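Local atomic coordinates of MstE (PDB entry 6SBF), a protein that probably acts as a monodomain class II terpene cyclase, folding linear isoprenoid chains into polycyclic merosterol-type scaffolds by protonation-initiated cyclisation. Residues I147-E152 / G174-V179; T112-Q117 / S180-A185. The protein carries 1 engineered substitution. One frame throughout, in Å; residues are numbered along the deposited sequence.

Both contacts use helix 177-183. Interaction 1 holds the chain that leads into this helix against the loop before helix 152-158, while interaction 2 packs the helix and the turn after it on helix 109-121. Their centres lie 12 Å apart and they touch directly: Ile-147 N probably hydrogen-bonds to Ser-180 OG at 2.9 Å, and Ile-147 CD1 packs on Val-183 CG1 at 4.2 Å. Along the chain, interaction 1 is nested within the loop closed by interaction 2. Asp-110 borders both, touched by Val-179 and weakly hydrogen-bonded to Trp-114 NE1; the DADTT sequence containing it recalls the acidic DxDD motif of class II cyclases, so both contacts probably lie near the active site.

Interaction 1: I147-E152 / G174-V179; sequences IATFAE and GAHTCV
Thr-149 OG1 meets His-176 ND1 at 2.7 Å, a short hydrogen bond made at the edge of the imidazole and close to its plane. The threonine hydroxyl lies anti to its own carbonyl carbon (chi1 -64°) and reaches ND1 with the two side chains at roughly a right angle. It also presses on Val-179, whose CG2 methyl is 3.2 Å from OG1, a tight fit for a methyl beside a hydroxyl.

A second bond joins the backbones: His-176 N gives its hydrogen to Ile-147 O at 2.9 Å, nearly straight at 167°, although the nitrogen sits above the carbonyl plane. The same histidine is therefore held at both its main chain and its ring. Alongside these bonds, Ile-147 CG2 packs crosswise on Val-179 CG1 at 3.8 Å. Beside the ring, Ala-148 CA makes a C-H...O contact of 3.3 Å with Gly-174 O, the oxygen that itself lies 3.1 Å above the centre of the imidazole.

In the next shell, Trp-211 NE1 bonds to Thr-149 OG1 and sets its ring edge-to-face with His-176, Tyr-210 stacks on the imidazole, and Gly-171 O takes His-176 NE2. His-176 stands at the N-cap position of helix 177-183, so the contact joins the start of that helix to the loop leading to helix 152-158. A leucine in place of His-176 would probably cost Thr-149 OG1 its imidazole partner, leaving it the Trp-211 bond, leave Gly-171 O without its N-H donor, and disturb the stack with Tyr-210. Since Gly-171 O can only accept, NE2 must carry a hydrogen; with ND1 tied to Thr-149 as well, both ring nitrogens are engaged and rotation of the imidazole is fixed in a largely buried setting.

Interaction 2: T112-Q117 / S180-A185; sequences TGWALQ and SAAVAA
The indole of Trp-114 receives the methyl of Ala-182 obliquely, CB lying 4.0 Å from Trp-114 NE1 and just as near CZ2. One face of the indole is covered from within its own helix, by Gln-117 NE2 at 3.3 Å above the plane and offset toward the rim; Tyr-64 meets Trp-114 edge-to-face. The other flat group, the carboxamide of Gln-117, has the methyl of Ala-185 over one of its faces, with Ala-185 CB 3.6 Å from Gln-117 OE1 and about as far from CD. Gln-117 CG is anti to the carbonyl carbon (chi1 -69°) and the chain extends beyond it, which carries the amide across the gap between the helices and brings NE2 to 3.6 Å from Ala-182 O, long for a hydrogen bond.

These are helices 109-121 and 177-183 of the alpha6-alpha6 barrel, a fold shared with the domains of squalene-hopene cyclase and other class II cyclases. They come closest where Gly-113 faces Val-183, their CA atoms 5.2 Å apart. A beta carbon on Gly-113 would point at the valine and come within about 3.2 Å of Val-183 CG2, so the bare glycine backbone permits the approach. Val-183 also packs against Phe-189 and Leu-193 of helix 187-200, while Trp-114 reaches helix 59-69 at Ala-63 and Met-68.

Interaction 1: I147-E152 / G174-V179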
loop_
_atom_site.group_PDB
_atom_site.type_symbol
_atom_site.label_atom_id
_atom_site.label_comp_id
_atom_site.label_asym_id
_atom_site.label_seq_id
_atom_site.Cartn_x
_atom_site.Cartn_y
_atom_site.Cartn_z
ATOM N N ILE A 147 -1.663 -11.159 -10.963
ATOM C CA ILE A 147 -2.963 -11.295 -10.324
ATOM C C ILE A 147 -3.840 -10.093 -10.655
ATOM O O ILE A 147 -3.354 -8.938 -10.666
ATOM C CB ILE A 147 -2.790 -11.555 -8.831
ATOM C CG1 ILE A 147 -4.026 -12.206 -8.257
ATOM C CG2 ILE A 147 -2.429 -10.318 -8.164
ATOM C CD1 ILE A 147 -3.726 -13.005 -7.024
ATOM N N ALA A 148 -5.099 -10.388 -10.931
ATOM C CA ALA A 148 -6.135 -9.375 -11.221
ATOM C C ALA A 148 -6.850 -8.974 -9.916
ATOM O O ALA A 148 -7.117 -9.815 -9.074
ATOM C CB ALA A 148 -7.122 -9.854 -12.232
ATOM N N THR A 149 -7.254 -7.723 -9.817
ATOM C CA THR A 149 -7.965 -7.218 -8.629
ATOM C C THR A 149 -9.340 -7.874 -8.535
ATOM O O THR A 149 -9.738 -8.365 -7.451
ATOM C CB THR A 149 -8.118 -5.700 -8.676
ATOM O OG1 THR A 149 -6.832 -5.083 -8.637
ATOM C CG2 THR A 149 -8.905 -5.165 -7.503
ATOM N N PHE A 150 -10.112 -7.828 -9.603
ATOM C CA PHE A 150 -11.524 -8.233 -9.595
ATOM C C PHE A 150 -11.786 -9.319 -10.616
ATOM O O PHE A 150 -11.183 -9.346 -11.695
ATOM C CB PHE A 150 -12.399 -7.070 -10.033
ATOM C CG PHE A 150 -12.492 -5.938 -9.055
ATOM C CD1 PHE A 150 -13.059 -6.118 -7.803
ATOM C CD2 PHE A 150 -12.011 -4.683 -9.384
ATOM C CE1 PHE A 150 -13.155 -5.066 -6.924
ATOM C CE2 PHE A 150 -12.080 -3.640 -8.480
ATOM C CZ PHE A 150 -12.686 -3.823 -7.262
ATOM N N ALA A 151 -12.747 -10.177 -10.318
ATOM C CA ALA A 151 -13.432 -11.046 -11.279
ATOM C C ALA A 151 -14.548 -10.226 -11.932
ATOM O O ALA A 151 -15.315 -9.527 -11.208
ATOM C CB ALA A 151 -13.995 -12.239 -10.570
ATOM N N GLU A 152 -14.646 -10.357 -13.239
ATOM C CA GLU A 152 -15.521 -9.486 -14.038
ATOM C C GLU A 152 -16.972 -9.527 -13.544
ATOM O O GLU A 152 -17.602 -8.445 -13.437
ATOM C CB GLU A 152 -15.430 -9.912 -15.503
ATOM C CG GLU A 152 -16.213 -9.002 -16.421
ATOM C CD GLU A 152 -15.943 -9.112 -17.909
ATOM O OE1 GLU A 152 -16.630 -8.432 -18.692
ATOM O OE2 GLU A 152 -15.028 -9.844 -18.269
ATOM N N GLY A 174 -7.902 -7.203 -15.416
ATOM C CA GLY A 174 -6.598 -7.692 -15.876
ATOM C C GLY A 174 -5.614 -7.803 -14.744
ATOM O O GLY A 174 -5.810 -7.244 -13.659
ATOM N N ALA A 175 -4.472 -8.405 -15.047
ATOM C CA ALA A 175 -3.356 -8.442 -14.102
ATOM C C ALA A 175 -2.936 -7.024 -13.751
ATOM O O ALA A 175 -2.754 -6.196 -14.674
ATOM C CB ALA A 175 -2.217 -9.245 -14.644
ATOM N N HIS A 176 -2.686 -6.767 -12.485
ATOM C CA HIS A 176 -2.298 -5.444 -11.953
ATOM C C HIS A 176 -0.954 -5.558 -11.249
ATOM O O HIS A 176 -0.805 -6.414 -10.368
ATOM C CB HIS A 176 -3.362 -4.935 -10.997
ATOM C CG HIS A 176 -4.643 -4.682 -11.690
ATOM N ND1 HIS A 176 -5.888 -4.934 -11.136
ATOM C CD2 HIS A 176 -4.874 -4.177 -12.934
ATOM C CE1 HIS A 176 -6.826 -4.570 -12.021
ATOM N NE2 HIS A 176 -6.230 -4.084 -13.146
ATOM N N THR A 177 0.010 -4.720 -11.570
ATOM C CA THR A 177 1.342 -4.883 -10.987
ATOM C C THR A 177 1.363 -4.495 -9.515
ATOM O O THR A 177 2.076 -5.138 -8.722
ATOM C CB THR A 177 2.324 -4.101 -11.845
ATOM O OG1 THR A 177 2.205 -4.530 -13.223
ATOM C CG2 THR A 177 3.750 -4.317 -11.416
ATOM N N CYS A 178 0.609 -3.490 -9.126
ATOM C CA CYS A 178 0.506 -3.020 -7.741
ATOM C C CYS A 178 -0.057 -4.166 -6.856
ATOM O O CYS A 178 0.484 -4.466 -5.791
ATOM C CB CYS A 178 -0.368 -1.769 -7.650
ATOM S SG CYS A 178 -1.954 -1.862 -8.538
ATOM N N VAL A 179 -1.130 -4.803 -7.300
ATOM C CA VAL A 179 -1.771 -5.895 -6.556
ATOM C C VAL A 179 -0.859 -7.104 -6.584
ATOM O O VAL A 179 -0.681 -7.774 -5.529
ATOM C CB VAL A 179 -3.144 -6.213 -7.120
ATOM C CG1 VAL A 179 -3.807 -7.346 -6.323
ATOM C CG2 VAL A 179 -3.995 -4.966 -7.114
#

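Interaction 2: T112-Q117 / S180-A185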
loop_
_atom_site.group_PDB
_atom_site.type_symbol
_atom_site.label_atom_id
_atom_site.label_comp_id
_atom_site.label_asym_id
_atom_site.label_seq_id
_atom_site.Cartn_x
_atom_site.Cartn_y
_atom_site.Cartn_z
ATOM N N THR A 112 -7.813 -8.768 -0.029
ATOM C CA THR A 112 -7.601 -10.155 0.530
ATOM C C THR A 112 -6.136 -10.380 0.851
ATOM O O THR A 112 -5.813 -10.939 1.908
ATOM C CB THR A 112 -8.227 -11.200 -0.412
ATOM O OG1 THR A 112 -9.633 -10.951 -0.534
ATOM C CG2 THR A 112 -8.024 -12.583 0.075
ATOM N N GLY A 113 -5.229 -9.955 -0.014
ATOM C CA GLY A 113 -3.804 -10.082 0.280
ATOM C C GLY A 113 -3.380 -9.337 1.506
ATOM O O GLY A 113 -2.673 -9.911 2.362
ATOM N N TRP A 114 -3.811 -8.099 1.683
ATOM C CA TRP A 114 -3.459 -7.347 2.896
ATOM C C TRP A 114 -4.038 -8.027 4.136
ATOM O O TRP A 114 -3.369 -8.025 5.189
ATOM C CB TRP A 114 -3.910 -5.887 2.820
ATOM C CG TRP A 114 -3.082 -5.095 1.857
ATOM C CD1 TRP A 114 -3.424 -4.685 0.597
ATOM C CD2 TRP A 114 -1.729 -4.619 2.066
ATOM N NE1 TRP A 114 -2.375 -4.039 -0.012
ATOM C CE2 TRP A 114 -1.330 -3.947 0.884
ATOM C CE3 TRP A 114 -0.853 -4.649 3.166
ATOM C CZ2 TRP A 114 -0.068 -3.407 0.750
ATOM C CZ3 TRP A 114 0.396 -4.086 3.027
ATOM C CH2 TRP A 114 0.790 -3.466 1.820
ATOM N N ALA A 115 -5.240 -8.518 4.066
ATOM C CA ALA A 115 -5.869 -9.213 5.213
ATOM C C ALA A 115 -5.036 -10.437 5.569
ATOM O O ALA A 115 -4.902 -10.740 6.768
ATOM C CB ALA A 115 -7.301 -9.603 4.898
ATOM N N LEU A 116 -4.499 -11.138 4.586
ATOM C CA LEU A 116 -3.609 -12.289 4.816
ATOM C C LEU A 116 -2.283 -11.865 5.423
ATOM O O LEU A 116 -1.727 -12.661 6.239
ATOM C CB LEU A 116 -3.525 -13.147 3.564
ATOM C CG LEU A 116 -4.794 -13.884 3.179
ATOM C CD1 LEU A 116 -4.666 -14.452 1.769
ATOM C CD2 LEU A 116 -5.072 -15.024 4.172
ATOM N N GLN A 117 -1.728 -10.721 5.070
ATOM C CA GLN A 117 -0.512 -10.217 5.722
ATOM C C GLN A 117 -0.834 -9.980 7.196
ATOM O O GLN A 117 -0.021 -10.265 8.085
ATOM C CB GLN A 117 0.006 -8.965 5.021
ATOM C CG GLN A 117 0.557 -9.211 3.623
ATOM C CD GLN A 117 1.310 -8.000 3.124
ATOM O OE1 GLN A 117 2.337 -7.624 3.685
ATOM N NE2 GLN A 117 0.813 -7.371 2.048
ATOM N N SER A 180 -0.221 -7.424 -7.689
ATOM C CA SER A 180 0.707 -8.554 -7.785
ATOM C C SER A 180 1.877 -8.352 -6.813
ATOM O O SER A 180 2.281 -9.307 -6.112
ATOM C CB SER A 180 1.197 -8.694 -9.221
ATOM O OG SER A 180 0.145 -9.006 -10.112
ATOM N N ALA A 181 2.423 -7.156 -6.710
ATOM C CA ALA A 181 3.541 -6.850 -5.828
ATOM C C ALA A 181 3.113 -7.109 -4.378
ATOM O O ALA A 181 3.873 -7.687 -3.574
ATOM C CB ALA A 181 4.025 -5.433 -6.032
ATOM N N ALA A 182 1.955 -6.625 -4.000
ATOM C CA ALA A 182 1.468 -6.770 -2.627
ATOM C C ALA A 182 1.180 -8.255 -2.330
ATOM O O ALA A 182 1.542 -8.734 -1.240
ATOM C CB ALA A 182 0.242 -5.918 -2.410
ATOM N N VAL A 183 0.546 -8.986 -3.212
ATOM C CA VAL A 183 0.222 -10.411 -3.001
ATOM C C VAL A 183 1.528 -11.190 -2.910
ATOM O O VAL A 183 1.591 -12.174 -2.148
ATOM C CB VAL A 183 -0.767 -10.934 -4.050
ATOM C CG1 VAL A 183 -0.950 -12.432 -3.987
ATOM C CG2 VAL A 183 -2.128 -10.273 -3.875
ATOM N N ALA A 184 2.546 -10.786 -3.619
ATOM C CA ALA A 184 3.865 -11.473 -3.555
ATOM C C ALA A 184 4.533 -11.277 -2.188
ATOM O O ALA A 184 5.550 -11.953 -1.970
ATOM C CB ALA A 184 4.750 -10.972 -4.661
ATOM N N ALA A 185 4.033 -10.421 -1.316
ATOM C CA ALA A 185 4.480 -10.364 0.108
ATOM C C ALA A 185 4.115 -11.677 0.833
ATOM O O ALA A 185 4.722 -11.960 1.855
ATOM C CB ALA A 185 3.906 -9.172 0.852
#